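Local coordinates for protein Ifi204 (PDB 5YZW) that probably acts as an interferon-inducible DNA sensor of the immune system, recognising DNA through its HIN domain, at residues H6-K11 with I65-G70; V13-V18 with S55-R60; V46-T51 with L75-A80; N61-S66 with S81-V86. All blocks are in the same frame, centred on the assembly; numbering follows the deposited sequence.

Contact 1 of 4, residues H6-K11 with I65-G70; sequences HHHGPK and ISDYFG
H7 and Y68 form a hydrogen-bonded antiparallel pair, H7 N reaching Y68 O at 2.9 Å while Y68 N returns to H7 O, and a second antiparallel pair, K11 with I65, lies one residue out of step with it. At the first pair, D67 and Y68 both face H7 as a G1 beta bulge; beyond it D67 N bonds to H8 O at 3.0 Å, and a cis peptide precedes P10. G9 sits where any CB would collide with the backbone of I65 and S66.

The Y68 ring carries much of the side-chain contact. With CG lodged between the backbone N and the carbonyl carbon (chi1 58°), it offers one face to H7, whose CB stands 3.8 Å from the ring centroid in a CH-pi contact. The H7 imidazole is nearly parallel to it, planes 17° apart, but displaced, with little face shared. K11 crosses Y68 at about a right angle, its chain bent at the last two torsions; CE comes to 3.4 Å from Y68 OH, and NZ makes a weak bond to the same oxygen. K11 also makes a cation-pi contact with F44.

On the face that carries H6 and F69, H6 CB touches F69 CE2 at 3.6 Å. D67 reaches over from the bulge: in the conformer described, of two deposited, its OD1 accepts H6 NE2 at 3.2 Å on the anti lone pair, in the imidazole plane.

Strand 6-7 thus pairs antiparallel alongside strand 62-71 at the surface of an OB-type beta sheet, the fold expected of HIN domains.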
loop_
_atom_site.group_PDB
_atom_site.type_symbol
_atom_site.label_atom_id
_atom_site.label_comp_id
_atom_site.label_asym_id
_atom_site.label_seq_id
_atom_site.Cartn_x
_atom_site.Cartn_y
_atom_site.Cartn_z
ATOM N N HIS A 6 -7.186 4.215 -18.912
ATOM C CA HIS A 6 -6.192 3.287 -19.423
ATOM C C HIS A 6 -5.014 4.049 -20.018
ATOM O O HIS A 6 -5.183 5.117 -20.608
ATOM C CB HIS A 6 -6.818 2.367 -20.469
ATOM C CG HIS A 6 -5.816 1.625 -21.293
ATOM N ND1 HIS A 6 -5.536 1.958 -22.599
ATOM C CD2 HIS A 6 -5.025 0.566 -20.995
ATOM C CE1 HIS A 6 -4.614 1.138 -23.070
ATOM N NE2 HIS A 6 -4.285 0.286 -22.117
ATOM N N HIS A 7 -3.813 3.498 -19.850
ATOM C CA HIS A 7 -2.599 4.127 -20.357
ATOM C C HIS A 7 -1.774 3.099 -21.106
ATOM O O HIS A 7 -1.544 1.997 -20.609
ATOM C CB HIS A 7 -1.775 4.752 -19.233
ATOM C CG HIS A 7 -2.487 5.855 -18.524
ATOM N ND1 HIS A 7 -2.410 7.173 -18.926
ATOM C CD2 HIS A 7 -3.310 5.837 -17.448
ATOM C CE1 HIS A 7 -3.150 7.919 -18.124
ATOM N NE2 HIS A 7 -3.708 7.132 -17.221
ATOM N N HIS A 8 -1.338 3.464 -22.309
ATOM C CA HIS A 8 -0.525 2.563 -23.117
ATOM C C HIS A 8 0.831 2.306 -22.480
ATOM O O HIS A 8 1.350 1.192 -22.561
ATOM C CB HIS A 8 -0.329 3.150 -24.520
ATOM C CG HIS A 8 -1.580 3.186 -25.338
ATOM N ND1 HIS A 8 -2.296 2.050 -25.653
ATOM C CD2 HIS A 8 -2.257 4.222 -25.885
ATOM C CE1 HIS A 8 -3.355 2.385 -26.367
ATOM N NE2 HIS A 8 -3.358 3.698 -26.517
ATOM N N GLY A 9 1.443 3.324 -21.875
ATOM C CA GLY A 9 2.819 3.173 -21.456
ATOM C C GLY A 9 3.709 3.168 -22.677
ATOM O O GLY A 9 3.275 3.570 -23.766
ATOM N N PRO A 10 4.978 2.721 -22.531
ATOM C CA PRO A 10 5.521 2.208 -21.256
ATOM C C PRO A 10 6.018 3.279 -20.269
ATOM O O PRO A 10 6.548 4.309 -20.693
ATOM C CB PRO A 10 6.690 1.335 -21.711
ATOM C CG PRO A 10 7.207 2.046 -23.015
ATOM C CD PRO A 10 5.979 2.719 -23.624
ATOM N N LYS A 11 5.819 3.038 -18.968
ATOM C CA LYS A 11 6.440 3.837 -17.911
ATOM C C LYS A 11 7.640 3.073 -17.370
ATOM O O LYS A 11 7.514 1.904 -16.984
ATOM C CB LYS A 11 5.469 4.137 -16.753
ATOM C CG LYS A 11 6.003 5.214 -15.754
ATOM C CD LYS A 11 5.102 5.383 -14.469
ATOM C CE LYS A 11 3.691 5.768 -14.838
ATOM N NZ LYS A 11 3.665 7.032 -15.639
ATOM N N ILE A 65 6.435 -0.582 -17.559
ATOM C CA ILE A 65 5.043 -0.953 -17.305
ATOM C C ILE A 65 4.170 -0.403 -18.430
ATOM O O ILE A 65 4.140 0.811 -18.654
ATOM C CB ILE A 65 4.549 -0.434 -15.942
ATOM C CG1 ILE A 65 5.419 -0.960 -14.791
ATOM C CG2 ILE A 65 3.092 -0.837 -15.737
ATOM C CD1 ILE A 65 5.013 -0.390 -13.402
ATOM N N SER A 66 3.419 -1.279 -19.096
ATOM C CA SER A 66 2.495 -0.860 -20.147
ATOM C C SER A 66 1.078 -1.341 -19.856
ATOM O O SER A 66 0.848 -2.151 -18.962
ATOM C CB SER A 66 2.956 -1.388 -21.519
ATOM O OG SER A 66 4.334 -1.149 -21.709
ATOM N N ASP A 67 0.151 -0.863 -20.690
ATOM C CA ASP A 67 -1.275 -1.135 -20.572
ATOM C C ASP A 67 -1.718 -1.219 -19.119
ATOM O O ASP A 67 -2.190 -2.277 -18.682
ATOM C CB ASP A 67 -1.633 -2.421 -21.317
ATOM C CG ASP A 67 -1.368 -2.317 -22.813
ATOM O OD1 ASP A 67 -2.071 -1.530 -23.491
ATOM O OD2 ASP A 67 -0.450 -3.006 -23.308
ATOM N N TYR A 68 -1.560 -0.135 -18.372
ATOM C CA TYR A 68 -1.884 -0.097 -16.959
ATOM C C TYR A 68 -3.045 0.860 -16.760
ATOM O O TYR A 68 -3.376 1.660 -17.639
ATOM C CB TYR A 68 -0.667 0.327 -16.129
ATOM C CG TYR A 68 -0.076 1.687 -16.488
ATOM C CD1 TYR A 68 -0.531 2.848 -15.868
ATOM C CD2 TYR A 68 0.947 1.807 -17.423
ATOM C CE1 TYR A 68 0.001 4.091 -16.174
ATOM C CE2 TYR A 68 1.498 3.069 -17.735
ATOM C CZ TYR A 68 1.019 4.189 -17.108
ATOM O OH TYR A 68 1.524 5.435 -17.389
ATOM N N PHE A 69 -3.677 0.758 -15.606
ATOM C CA PHE A 69 -4.888 1.507 -15.332
ATOM C C PHE A 69 -4.694 2.345 -14.081
ATOM O O PHE A 69 -4.100 1.873 -13.103
ATOM C CB PHE A 69 -6.078 0.581 -15.140
ATOM C CG PHE A 69 -6.502 -0.119 -16.386
ATOM C CD1 PHE A 69 -5.847 -1.261 -16.811
ATOM C CD2 PHE A 69 -7.567 0.367 -17.135
ATOM C CE1 PHE A 69 -6.237 -1.904 -17.968
ATOM C CE2 PHE A 69 -7.967 -0.272 -18.288
ATOM C CZ PHE A 69 -7.299 -1.410 -18.707
ATOM N N GLY A 70 -5.185 3.573 -14.125
ATOM C CA GLY A 70 -5.209 4.437 -12.964
ATOM C C GLY A 70 -6.570 4.372 -12.308
ATOM O O GLY A 70 -7.592 4.611 -12.952
#

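Contact 2 of 4, residues V13-V18 with S55-R60; sequences VMVLKV and SKFIPR
V15 meets the 55-60 loop along the whole of its short side chain. CB lies 3.4 Å from I58 O; CG1, placed opposite the backbone N across the CA-CB bond (chi1 -179°), rests against the same carbonyl and the carbonyl carbon of F57. CG2 touches I58 O and, at 4.1 Å, F57 CD2, the V15 and F57 side chains crossing at about a right angle. The backbone secures this approach: R60 N donates to V15 O at 2.8 Å, almost dead straight at 175°, and P59 CA adds a weaker C-H contact to that oxygen.

F57 is the centre of an inverse gamma turn, accompanied by a weak I58 N to K56 O bond. The long strand 11-25 belongs to an OB-type barrel, and its classic bulge, where L16 and K17 both face T36, lies directly after V15. The F57 ring also meets F33 edge-to-face and touches I63.

Beyond the bulge, V18 CG1 approaches F57 O at 3.5 Å and P59 CD at 4.1 Å, while V18 CG2 packs on F57 CB.

M14 covers the loop's other end. CG touches R60 O at 3.9 Å, SD passes R60 CA, and CE, after a bend at the last torsion, returns toward R60 O. Cutting M14 back to an alanine would probably leave the R60 backbone uncovered there and open a gap beside I94 and beside R99 of helix 96-103.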
loop_
_atom_site.group_PDB
_atom_site.type_symbol
_atom_site.label_atom_id
_atom_site.label_comp_id
_atom_site.label_asym_id
_atom_site.label_seq_id
_atom_site.Cartn_x
_atom_site.Cartn_y
_atom_site.Cartn_z
ATOM N N VAL A 13 10.374 2.501 -14.583
ATOM C CA VAL A 13 10.454 2.775 -13.149
ATOM C C VAL A 13 11.466 1.866 -12.465
ATOM O O VAL A 13 11.794 0.776 -12.940
ATOM C CB VAL A 13 9.078 2.651 -12.438
ATOM C CG1 VAL A 13 8.072 3.584 -13.058
ATOM C CG2 VAL A 13 8.553 1.212 -12.506
ATOM N N MET A 14 11.938 2.329 -11.313
ATOM C CA MET A 14 12.655 1.480 -10.380
ATOM C C MET A 14 11.707 1.031 -9.271
ATOM O O MET A 14 10.977 1.847 -8.707
ATOM C CB MET A 14 13.854 2.200 -9.770
ATOM C CG MET A 14 14.753 1.219 -9.028
ATOM S SD MET A 14 16.144 1.951 -8.170
ATOM C CE MET A 14 17.403 1.938 -9.461
ATOM N N VAL A 15 11.716 -0.267 -8.982
ATOM C CA VAL A 15 10.969 -0.835 -7.860
ATOM C C VAL A 15 11.636 -0.427 -6.555
ATOM O O VAL A 15 12.822 -0.694 -6.348
ATOM C CB VAL A 15 10.903 -2.362 -7.980
ATOM C CG1 VAL A 15 10.105 -2.950 -6.814
ATOM C CG2 VAL A 15 10.313 -2.762 -9.332
ATOM N N LEU A 16 10.870 0.205 -5.660
ATOM C CA LEU A 16 11.387 0.623 -4.360
ATOM C C LEU A 16 11.070 -0.369 -3.244
ATOM O O LEU A 16 11.954 -0.732 -2.469
ATOM C CB LEU A 16 10.834 2.003 -3.994
ATOM C CG LEU A 16 11.177 3.119 -4.995
ATOM C CD1 LEU A 16 10.851 4.474 -4.412
ATOM C CD2 LEU A 16 12.624 3.076 -5.423
ATOM N N LYS A 17 9.827 -0.818 -3.153
ATOM C CA LYS A 17 9.368 -1.681 -2.070
ATOM C C LYS A 17 8.177 -2.483 -2.571
ATOM O O LYS A 17 7.448 -2.044 -3.469
ATOM C CB LYS A 17 9.037 -0.861 -0.809
ATOM C CG LYS A 17 7.623 -0.274 -0.697
ATOM C CD LYS A 17 6.611 -1.145 0.086
ATOM C CE LYS A 17 5.167 -0.679 -0.170
ATOM N NZ LYS A 17 4.223 -1.463 0.632
ATOM N N VAL A 18 8.019 -3.688 -2.021
ATOM C CA VAL A 18 6.963 -4.601 -2.443
ATOM C C VAL A 18 6.470 -5.344 -1.202
ATOM O O VAL A 18 7.225 -5.540 -0.250
ATOM C CB VAL A 18 7.497 -5.568 -3.530
ATOM C CG1 VAL A 18 8.521 -6.524 -2.939
ATOM C CG2 VAL A 18 6.359 -6.363 -4.193
ATOM N N SER A 55 8.259 -12.200 -9.506
ATOM C CA SER A 55 9.668 -12.304 -9.889
ATOM C C SER A 55 10.238 -11.027 -10.496
ATOM O O SER A 55 11.460 -10.912 -10.602
ATOM C CB SER A 55 9.875 -13.448 -10.886
ATOM O OG SER A 55 9.144 -13.212 -12.074
ATOM N N LYS A 56 9.413 -10.069 -10.897
ATOM C CA LYS A 56 9.943 -8.835 -11.466
ATOM C C LYS A 56 9.867 -7.632 -10.536
ATOM O O LYS A 56 10.624 -6.666 -10.723
ATOM C CB LYS A 56 9.222 -8.512 -12.781
ATOM C CG LYS A 56 9.655 -9.469 -13.898
ATOM C CD LYS A 56 8.819 -9.303 -15.148
ATOM C CE LYS A 56 9.057 -10.465 -16.110
ATOM N NZ LYS A 56 8.337 -10.229 -17.393
ATOM N N PHE A 57 9.003 -7.663 -9.528
ATOM C CA PHE A 57 8.946 -6.556 -8.580
ATOM C C PHE A 57 9.875 -6.863 -7.403
ATOM O O PHE A 57 9.460 -7.096 -6.261
ATOM C CB PHE A 57 7.510 -6.296 -8.154
ATOM C CG PHE A 57 6.708 -5.561 -9.185
ATOM C CD1 PHE A 57 6.197 -6.232 -10.295
ATOM C CD2 PHE A 57 6.494 -4.190 -9.070
ATOM C CE1 PHE A 57 5.456 -5.543 -11.252
ATOM C CE2 PHE A 57 5.761 -3.495 -10.018
ATOM C CZ PHE A 57 5.235 -4.172 -11.114
ATOM N N ILE A 58 11.159 -6.882 -7.732
ATOM C CA ILE A 58 12.241 -7.024 -6.764
ATOM C C ILE A 58 12.810 -5.635 -6.502
ATOM O O ILE A 58 13.131 -4.932 -7.463
ATOM C CB ILE A 58 13.340 -7.963 -7.288
ATOM C CG1 ILE A 58 12.746 -9.323 -7.645
ATOM C CG2 ILE A 58 14.466 -8.094 -6.273
ATOM C CD1 ILE A 58 12.049 -9.979 -6.482
ATOM N N PRO A 59 12.931 -5.204 -5.247
ATOM C CA PRO A 59 13.522 -3.887 -4.978
ATOM C C PRO A 59 14.835 -3.692 -5.729
ATOM O O PRO A 59 15.708 -4.559 -5.723
ATOM C CB PRO A 59 13.720 -3.913 -3.464
ATOM C CG PRO A 59 12.522 -4.760 -2.963
ATOM C CD PRO A 59 12.427 -5.853 -4.014
ATOM N N ARG A 60 14.954 -2.545 -6.404
ATOM C CA ARG A 60 16.080 -2.060 -7.210
ATOM C C ARG A 60 16.040 -2.560 -8.656
ATOM O O ARG A 60 16.834 -2.098 -9.465
ATOM C CB ARG A 60 17.458 -2.386 -6.605
ATOM C CG ARG A 60 17.562 -1.993 -5.137
ATOM C CD ARG A 60 18.955 -2.197 -4.569
ATOM N NE ARG A 60 19.870 -1.090 -4.863
ATOM C CZ ARG A 60 19.609 0.216 -4.745
ATOM N NH1 ARG A 60 18.444 0.668 -4.295
ATOM N NH2 ARG A 60 20.555 1.088 -5.065
#

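Contact 3 of 4, residues V46-T51 with L75-A80; sequences VKVFDT and LEIYRA
F49 and Y78 lie side by side and point the same way, their ring planes only 12° apart but offset, meeting mainly along their rims, with centroids 5.0 Å apart. The closest meeting is F49 CD2 with Y78 CE1 at 3.4 Å. The F49 ring turns its edge to E76, CE2 lying 3.8 Å from E76 CD, though the exact orientation of that carboxylate is doubtful. H187, from the half of the chain that forms the second sheet, meets F49 edge-to-face. A serine in place of F49 would probably leave Y78, the E76 chain and H187 facing a gap.

The backbones behind these side chains, strands 46-48 and 75-77, run parallel (17°), tied by bonds such as F49 N to I77 O at 2.8 Å. This is the parallel pairing of strands 43-48 and 74-77 that helps close an OB barrel. V46, V48 and I77 share one sheet face, V46 CG1 touching I77 CD1 at 3.7 Å. On the other, K47 and E76 extend alongside each other, and K47 NZ bonds H187 ND1 and a water.

Past the strands, D50 OD2 receives A80 N at 2.8 Å from above the carboxylate plane, while D50 OD1 takes A52 N.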
loop_
_atom_site.group_PDB
_atom_site.type_symbol
_atom_site.label_atom_id
_atom_site.label_comp_id
_atom_site.label_asym_id
_atom_site.label_seq_id
_atom_site.Cartn_x
_atom_site.Cartn_y
_atom_site.Cartn_z
ATOM N N VAL A 46 1.434 0.925 -6.770
ATOM C CA VAL A 46 1.054 -0.044 -7.787
ATOM C C VAL A 46 0.305 -1.192 -7.130
ATOM O O VAL A 46 0.760 -1.736 -6.117
ATOM C CB VAL A 46 2.287 -0.589 -8.537
ATOM C CG1 VAL A 46 1.859 -1.580 -9.625
ATOM C CG2 VAL A 46 3.082 0.560 -9.142
ATOM N N LYS A 47 -0.806 -1.585 -7.744
ATOM C CA LYS A 47 -1.538 -2.797 -7.412
ATOM C C LYS A 47 -1.326 -3.805 -8.531
ATOM O O LYS A 47 -1.711 -3.555 -9.681
ATOM C CB LYS A 47 -3.022 -2.492 -7.239
ATOM C CG LYS A 47 -3.372 -1.904 -5.876
ATOM C CD LYS A 47 -4.771 -1.265 -5.900
ATOM C CE LYS A 47 -5.240 -0.845 -4.495
ATOM N NZ LYS A 47 -6.620 -0.311 -4.571
ATOM N N VAL A 48 -0.707 -4.934 -8.197
ATOM C CA VAL A 48 -0.357 -5.975 -9.155
ATOM C C VAL A 48 -1.310 -7.133 -8.932
ATOM O O VAL A 48 -1.246 -7.813 -7.896
ATOM C CB VAL A 48 1.104 -6.411 -9.000
ATOM C CG1 VAL A 48 1.421 -7.548 -9.964
ATOM C CG2 VAL A 48 2.028 -5.200 -9.232
ATOM N N PHE A 49 -2.209 -7.357 -9.898
ATOM C CA PHE A 49 -3.208 -8.417 -9.784
ATOM C C PHE A 49 -2.838 -9.707 -10.516
ATOM O O PHE A 49 -3.578 -10.692 -10.403
ATOM C CB PHE A 49 -4.565 -7.910 -10.287
ATOM C CG PHE A 49 -5.128 -6.790 -9.459
ATOM C CD1 PHE A 49 -5.669 -7.042 -8.203
ATOM C CD2 PHE A 49 -5.093 -5.477 -9.920
ATOM C CE1 PHE A 49 -6.187 -6.012 -7.426
ATOM C CE2 PHE A 49 -5.607 -4.451 -9.151
ATOM C CZ PHE A 49 -6.159 -4.723 -7.899
ATOM N N ASP A 50 -1.728 -9.734 -11.265
ATOM C CA ASP A 50 -1.148 -10.973 -11.794
ATOM C C ASP A 50 0.124 -11.238 -10.995
ATOM O O ASP A 50 1.194 -10.704 -11.313
ATOM C CB ASP A 50 -0.849 -10.861 -13.290
ATOM C CG ASP A 50 -0.451 -12.193 -13.914
ATOM O OD1 ASP A 50 -0.133 -13.150 -13.172
ATOM O OD2 ASP A 50 -0.440 -12.279 -15.158
ATOM N N THR A 51 0.014 -12.076 -9.963
ATOM C CA THR A 51 1.148 -12.238 -9.067
ATOM C C THR A 51 2.257 -13.074 -9.672
ATOM O O THR A 51 3.305 -13.237 -9.028
ATOM C CB THR A 51 0.681 -12.813 -7.716
ATOM O OG1 THR A 51 0.010 -14.062 -7.922
ATOM C CG2 THR A 51 -0.283 -11.833 -7.074
ATOM N N LEU A 75 -1.744 2.685 -9.584
ATOM C CA LEU A 75 -1.509 2.126 -10.914
ATOM C C LEU A 75 -1.811 0.638 -10.851
ATOM O O LEU A 75 -1.229 -0.089 -10.035
ATOM C CB LEU A 75 -0.071 2.343 -11.389
ATOM C CG LEU A 75 0.487 3.748 -11.536
ATOM C CD1 LEU A 75 1.787 3.700 -12.356
ATOM C CD2 LEU A 75 -0.521 4.692 -12.179
ATOM N N GLU A 76 -2.736 0.183 -11.694
ATOM C CA GLU A 76 -3.186 -1.201 -11.652
ATOM C C GLU A 76 -2.614 -1.978 -12.839
ATOM O O GLU A 76 -2.662 -1.503 -13.976
ATOM C CB GLU A 76 -4.718 -1.270 -11.633
ATOM C CG GLU A 76 -5.330 -0.717 -10.325
ATOM C CD GLU A 76 -6.817 -1.008 -10.174
ATOM O OE1 GLU A 76 -7.336 -0.867 -9.034
ATOM O OE2 GLU A 76 -7.469 -1.353 -11.182
ATOM N N ILE A 77 -2.072 -3.164 -12.557
ATOM C CA ILE A 77 -1.487 -4.074 -13.539
ATOM C C ILE A 77 -2.245 -5.393 -13.466
ATOM O O ILE A 77 -2.277 -6.038 -12.409
ATOM C CB ILE A 77 0.005 -4.320 -13.267
ATOM C CG1 ILE A 77 0.780 -2.999 -13.274
ATOM C CG2 ILE A 77 0.555 -5.307 -14.280
ATOM C CD1 ILE A 77 2.252 -3.149 -12.968
ATOM N N TYR A 78 -2.825 -5.813 -14.585
ATOM C CA TYR A 78 -3.679 -6.992 -14.609
ATOM C C TYR A 78 -3.071 -8.205 -15.308
ATOM O O TYR A 78 -3.625 -9.303 -15.186
ATOM C CB TYR A 78 -5.014 -6.632 -15.275
ATOM C CG TYR A 78 -5.869 -5.746 -14.394
ATOM C CD1 TYR A 78 -6.584 -6.286 -13.334
ATOM C CD2 TYR A 78 -5.935 -4.369 -14.597
ATOM C CE1 TYR A 78 -7.355 -5.490 -12.520
ATOM C CE2 TYR A 78 -6.717 -3.556 -13.775
ATOM C CZ TYR A 78 -7.417 -4.128 -12.740
ATOM O OH TYR A 78 -8.192 -3.353 -11.903
ATOM N N ARG A 79 -1.964 -8.052 -16.032
ATOM C CA ARG A 79 -1.388 -9.151 -16.808
ATOM C C ARG A 79 0.133 -9.131 -16.736
ATOM O O ARG A 79 0.746 -8.061 -16.742
ATOM C CB ARG A 79 -1.791 -9.087 -18.293
ATOM C CG ARG A 79 -3.274 -9.304 -18.570
ATOM C CD ARG A 79 -3.716 -8.558 -19.841
ATOM N NE ARG A 79 -5.033 -7.937 -19.667
ATOM C CZ ARG A 79 -5.233 -6.647 -19.391
ATOM N NH1 ARG A 79 -4.202 -5.822 -19.259
ATOM N NH2 ARG A 79 -6.468 -6.179 -19.247
ATOM N N ALA A 80 0.735 -10.326 -16.730
ATOM C CA ALA A 80 2.190 -10.449 -16.786
ATOM C C ALA A 80 2.781 -9.747 -18.013
ATOM O O ALA A 80 3.870 -9.162 -17.936
ATOM C CB ALA A 80 2.590 -11.930 -16.781
HETATM O O HOH W 1 -7.090 0.890 -7.174
#

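Contact 4 of 4, residues N61-S66 with S81-V86; sequences NIIAIS and SCVSDV
N61 ND2 donates to D85 OD2 at 3.2 Å along a nearly straight line (172°), the oxygen lying in the amide plane while the carboxylate is turned 84° from it and is met on its anti side. Next to this bond, D85 CB packs on I63 CG2 at 3.7 Å, and I63 CB rests 3.9 Å from V83 CG1. At the other end, C82 CB and SG lean on the carbonyl oxygen of S66.

These side chains are placed by an antiparallel pairing. A64 N bonds to S84 O at 2.8 Å and S84 N returns to A64 O; I65 and V83 follow as a non-hydrogen-bonded pair, and S66 N reaches C82 O at 2.7 Å. Strand 83-84 thereby adds a short edge to strand 62-71 of the OB-type barrel, just after the chain has left strand 74-77.

Farther out, N61 ND2 also bonds K56 O, so one amide nitrogen links D85 to the preceding loop. A water spans from I62 O to D85 O, the second bond weak. D85 CG is wedged between its own N and carbonyl carbon (chi1 80°), which turns the carboxylate toward N61. Inward, V83 packs on I77, and I63 on V13 and V15.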
loop_
_atom_site.group_PDB
_atom_site.type_symbol
_atom_site.label_atom_id
_atom_site.label_comp_id
_atom_site.label_asym_id
_atom_site.label_seq_id
_atom_site.Cartn_x
_atom_site.Cartn_y
_atom_site.Cartn_z
ATOM N N ASN A 61 15.136 -3.472 -9.009
ATOM C CA ASN A 61 14.960 -3.847 -10.408
ATOM C C ASN A 61 14.364 -2.677 -11.184
ATOM O O ASN A 61 13.534 -1.927 -10.667
ATOM C CB ASN A 61 14.047 -5.074 -10.506
ATOM C CG ASN A 61 14.199 -5.843 -11.809
ATOM O OD1 ASN A 61 15.133 -5.613 -12.604
ATOM N ND2 ASN A 61 13.281 -6.787 -12.027
ATOM N N ILE A 62 14.799 -2.496 -12.425
ATOM C CA ILE A 62 14.240 -1.461 -13.287
ATOM C C ILE A 62 13.361 -2.146 -14.325
ATOM O O ILE A 62 13.747 -3.172 -14.895
ATOM C CB ILE A 62 15.348 -0.603 -13.920
ATOM C CG1 ILE A 62 16.145 0.066 -12.799
ATOM C CG2 ILE A 62 14.755 0.496 -14.754
ATOM C CD1 ILE A 62 17.464 0.631 -13.261
ATOM N N ILE A 63 12.141 -1.627 -14.510
ATOM C CA ILE A 63 11.102 -2.331 -15.260
ATOM C C ILE A 63 10.324 -1.321 -16.097
ATOM O O ILE A 63 10.378 -0.111 -15.861
ATOM C CB ILE A 63 10.136 -3.134 -14.324
ATOM C CG1 ILE A 63 9.371 -2.197 -13.395
ATOM C CG2 ILE A 63 10.883 -4.197 -13.508
ATOM C CD1 ILE A 63 8.361 -2.910 -12.433
ATOM N N ALA A 64 9.605 -1.832 -17.100
ATOM C CA ALA A 64 8.799 -1.005 -17.999
ATOM C C ALA A 64 7.357 -1.484 -17.892
ATOM O O ALA A 64 7.086 -2.675 -18.072
ATOM C CB ALA A 64 9.326 -1.089 -19.454
ATOM N N ILE A 65 6.435 -0.582 -17.559
ATOM C CA ILE A 65 5.043 -0.953 -17.305
ATOM C C ILE A 65 4.170 -0.403 -18.430
ATOM O O ILE A 65 4.140 0.811 -18.654
ATOM C CB ILE A 65 4.549 -0.434 -15.942
ATOM C CG1 ILE A 65 5.419 -0.960 -14.791
ATOM C CG2 ILE A 65 3.092 -0.837 -15.737
ATOM C CD1 ILE A 65 5.013 -0.390 -13.402
ATOM N N SER A 66 3.419 -1.279 -19.096
ATOM C CA SER A 66 2.495 -0.860 -20.147
ATOM C C SER A 66 1.078 -1.341 -19.856
ATOM O O SER A 66 0.848 -2.151 -18.962
ATOM C CB SER A 66 2.956 -1.388 -21.519
ATOM O OG SER A 66 4.334 -1.149 -21.709
ATOM N N SER A 81 2.076 -9.778 -19.150
ATOM C CA SER A 81 2.587 -9.149 -20.371
ATOM C C SER A 81 2.752 -7.638 -20.243
ATOM O O SER A 81 3.378 -7.028 -21.120
ATOM C CB SER A 81 1.665 -9.444 -21.565
ATOM O OG SER A 81 0.303 -9.307 -21.187
ATOM N N CYS A 82 2.222 -7.028 -19.180
ATOM C CA CYS A 82 2.312 -5.581 -19.016
ATOM C C CYS A 82 3.718 -5.110 -18.664
ATOM O O CYS A 82 3.994 -3.911 -18.763
ATOM C CB CYS A 82 1.355 -5.095 -17.902
ATOM S SG CYS A 82 -0.418 -5.448 -18.139
ATOM N N VAL A 83 4.593 -6.002 -18.204
ATOM C CA VAL A 83 5.857 -5.613 -17.582
ATOM C C VAL A 83 7.006 -6.352 -18.263
ATOM O O VAL A 83 6.918 -7.560 -18.501
ATOM C CB VAL A 83 5.850 -5.914 -16.064
ATOM C CG1 VAL A 83 7.153 -5.456 -15.428
ATOM C CG2 VAL A 83 4.633 -5.251 -15.363
ATOM N N SER A 84 8.078 -5.624 -18.593
ATOM C CA SER A 84 9.327 -6.217 -19.078
ATOM C C SER A 84 10.475 -5.608 -18.278
ATOM O O SER A 84 10.331 -4.519 -17.712
ATOM C CB SER A 84 9.518 -5.991 -20.587
ATOM O OG SER A 84 9.695 -4.617 -20.849
ATOM N N ASP A 85 11.617 -6.333 -18.192
ATOM C CA ASP A 85 12.685 -5.900 -17.285
ATOM C C ASP A 85 14.118 -6.174 -17.771
ATOM O O ASP A 85 15.020 -6.341 -16.940
ATOM C CB ASP A 85 12.518 -6.556 -15.906
ATOM C CG ASP A 85 13.031 -8.002 -15.855
ATOM O OD1 ASP A 85 12.826 -8.772 -16.825
ATOM O OD2 ASP A 85 13.631 -8.369 -14.818
ATOM N N VAL A 86 14.384 -6.175 -19.072
ATOM C CA VAL A 86 15.722 -6.532 -19.550
ATOM C C VAL A 86 16.464 -5.264 -19.967
ATOM O O VAL A 86 16.240 -4.732 -21.059
ATOM C CB VAL A 86 15.671 -7.560 -20.681
ATOM C CG1 VAL A 86 17.101 -7.886 -21.167
ATOM C CG2 VAL A 86 14.965 -8.821 -20.205
HETATM O O HOH W 2 16.057 -3.802 -16.513
#

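Strand 62-71 is common ground: contacts 1 and 4 share I65 and S66 and have centres about 11 Å apart. Contact 3 joins them through strand 74-77, with F69 O probably hydrogen-bonded to E76 N at 2.6 Å and I65 CG2 packed 3.7 Å from I77 CD1. Contact 2 meets contact 4, about 10 Å away between centres, where V13 O probably accepts I63 N at 2.9 Å, and F57 CZ reaches I77 CD1 of contact 3 at 3.7 Å. I65, I77, V13 and F57 therefore pack around one apolar interior. All four contacts build the first of two OB-type sheets; no DNA is present among them to define a binding surface.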